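Local atomic coordinates of uncharacterized protein (Bacteroides ovatus CL02T12C04, PDB entry 6PTM), a protein that probably acts as a family GH42 exo-carrageenase, a glycoside hydrolase that releases sugar units from the ends of carrageenan chains. Residues S130-S133 / E134-V138. Numbering follows the deposited sequence. Where two conformers were deposited one is given.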
ATOM      1  N   SER A 130      26.116  16.476  -2.855  1.00 20.34           N
ATOM      2  CA  SER A 130      25.493  16.090  -1.562  1.00 19.50           C
ATOM      3  C   SER A 130      26.293  14.961  -0.899  1.00 18.54           C
ATOM      4  O   SER A 130      26.509  15.006   0.339  1.00 17.76           O
ATOM      5  CB  SER A 130      24.018  15.714  -1.738  1.00 19.86           C
ATOM      6  OG  SER A 130      23.274  16.845  -2.202  1.00 20.49           O
ATOM      7  N   SER A 131      26.645  13.927  -1.656  1.00 17.14           N
ATOM      8  CA  SER A 131      27.375  12.740  -1.153  1.00 17.53           C
ATOM      9  C   SER A 131      28.741  13.190  -0.633  1.00 19.87           C
ATOM     10  O   SER A 131      29.044  12.843   0.503  1.00 18.70           O
ATOM     11  CB  SER A 131      27.515  11.675  -2.197  1.00 18.56           C
ATOM     12  OG  SER A 131      26.223  11.276  -2.662  1.00 18.53           O
ATOM     13  N   ILE A 132      29.494  13.960  -1.430  1.00 18.57           N
ATOM     14  CA  ILE A 132      30.845  14.447  -1.019  1.00 20.23           C
ATOM     15  C   ILE A 132      30.717  15.286   0.261  1.00 20.21           C
ATOM     16  O   ILE A 132      31.454  15.001   1.209  1.00 20.34           O
ATOM     17  CB  ILE A 132      31.543  15.192  -2.174  1.00 20.24           C
ATOM     18  CG1 ILE A 132      31.849  14.246  -3.341  1.00 19.87           C
ATOM     19  CG2 ILE A 132      32.787  15.904  -1.661  1.00 22.36           C
ATOM     20  CD1 ILE A 132      32.149  14.944  -4.641  1.00 20.78           C
ATOM     21  N   SER A 133      29.793  16.244   0.321  1.00 22.22           N
ATOM     22  CA  SER A 133      29.580  17.089   1.529  1.00 24.95           C
ATOM     23  C   SER A 133      29.254  16.233   2.742  1.00 23.10           C
ATOM     24  O   SER A 133      29.817  16.481   3.825  1.00 20.91           O
ATOM     25  CB  SER A 133      28.498  18.054   1.306  1.00 29.75           C
ATOM     26  OG  SER A 133      28.943  18.926   0.311  1.00 43.15           O
ATOM     27  N   GLU A 134      28.334  15.297   2.578  1.00 20.26           N
ATOM     28  CA  GLU A 134      27.911  14.474   3.719  1.00 21.81           C
ATOM     29  C   GLU A 134      29.107  13.653   4.209  1.00 21.38           C
ATOM     30  O   GLU A 134      29.403  13.685   5.419  1.00 18.08           O
ATOM     31  CB  GLU A 134      26.741  13.542   3.400  1.00 23.26           C
ATOM     32  CG  GLU A 134      26.326  12.745   4.640  1.00 24.03           C
ATOM     33  CD  GLU A 134      25.044  11.943   4.528  1.00 25.63           C
ATOM     34  OE1 GLU A 134      24.425  12.015   3.475  1.00 25.00           O
ATOM     35  OE2 GLU A 134      24.710  11.189   5.488  1.00 32.25           O
ATOM     36  N   LEU A 135      29.756  12.900   3.327  1.00 22.24           N
ATOM     37  CA  LEU A 135      30.854  11.997   3.762  1.00 22.47           C
ATOM     38  C   LEU A 135      32.017  12.799   4.386  1.00 21.79           C
ATOM     39  O   LEU A 135      32.587  12.293   5.381  1.00 25.48           O
ATOM     40  CB  LEU A 135      31.297  11.159   2.564  1.00 23.51           C
ATOM     41  CG  LEU A 135      32.219   9.987   2.880  1.00 25.15           C
ATOM     42  CD1 LEU A 135      31.674   9.105   3.996  1.00 23.24           C
ATOM     43  CD2 LEU A 135      32.475   9.166   1.614  1.00 25.11           C
ATOM     44  N   GLU A 136      32.365  13.966   3.853  1.00 21.86           N
ATOM     45  CA  GLU A 136      33.451  14.800   4.442  0.50 23.09           C
ATOM     46  C   GLU A 136      33.062  15.201   5.872  1.00 23.51           C
ATOM     47  O   GLU A 136      33.940  15.132   6.734  1.00 24.18           O
ATOM     48  CB  GLU A 136      33.745  16.003   3.556  0.50 24.09           C
ATOM     49  CG  GLU A 136      34.343  15.614   2.215  0.50 25.08           C
ATOM     50  CD  GLU A 136      35.802  15.994   2.033  0.50 24.59           C
ATOM     51  OE1 GLU A 136      36.563  15.913   3.036  0.50 26.81           O
ATOM     52  OE2 GLU A 136      36.166  16.361   0.901  0.50 20.72           O
ATOM     53  N   ALA A 137      31.797  15.531   6.131  1.00 21.14           N
ATOM     54  CA  ALA A 137      31.298  15.840   7.484  1.00 19.96           C
ATOM     55  C   ALA A 137      31.383  14.598   8.373  1.00 20.41           C
ATOM     56  O   ALA A 137      31.720  14.740   9.567  1.00 21.99           O
ATOM     57  CB  ALA A 137      29.885  16.382   7.398  1.00 19.37           C
ATOM     58  N   VAL A 138      30.985  13.440   7.846  1.00 19.34           N
ATOM     59  CA  VAL A 138      31.070  12.168   8.601  1.00 20.26           C
ATOM     60  C   VAL A 138      32.550  11.891   8.927  1.00 21.64           C
ATOM     61  O   VAL A 138      32.837  11.537  10.077  1.00 20.98           O
ATOM     62  CB  VAL A 138      30.423  11.001   7.850  1.00 20.16           C
ATOM     63  CG1 VAL A 138      30.743   9.691   8.539  1.00 20.99           C
ATOM     64  CG2 VAL A 138      28.910  11.189   7.710  1.00 20.72           C
TER
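Four successive backbone hydrogen bonds join Ser130-Ser133 to Glu134-Val138 near the C-terminal end of helix 109-139, each running from an amide to the carbonyl four residues earlier. Leu135 N reaches Ser131 O at 2.9 Å, and Glu136 N meets Ile132 O at 3.0 Å. Glu134 N to Ser130 O measures 2.9 Å, whereas Ala137 N to Ser133 O is longer at 3.2 Å.

The three serines turn their hydroxyls back along the helix. Ser133 OG lies beside its own backbone N (chi1 -66°) and hydrogen-bonds to Asn129 O, while Ser130 OG and Ser131 OG bond likewise to Glu126 O and Met127 O. Glu134 instead swings CG anti to its amide (chi1 -178°) and runs out extended, its OE1 forming a salt bridge with Lys70 from helix 69-90.

Aliphatic contact within this stretch of helix is slight. The side chains of Ile132 and Glu136 run alongside each other in the same direction, and in one of the two conformers of Glu136 its CG comes 4.2 Å from Ile132 CG2. Leu135, buried, packs on Leu57 of helix 44-63 and Glu71 of helix 69-90.

The regular alpha-helical bonding thus occupies the carbonyls of Ser130 to Ser133 and the amides of Glu134 to Ala137, and the serine hydroxyls are paired within the same helix. Leu135, through its packing, and Glu134, through its bond to Lys70, by contrast tie this peripheral end of the helix to the neighbouring N-terminal helices.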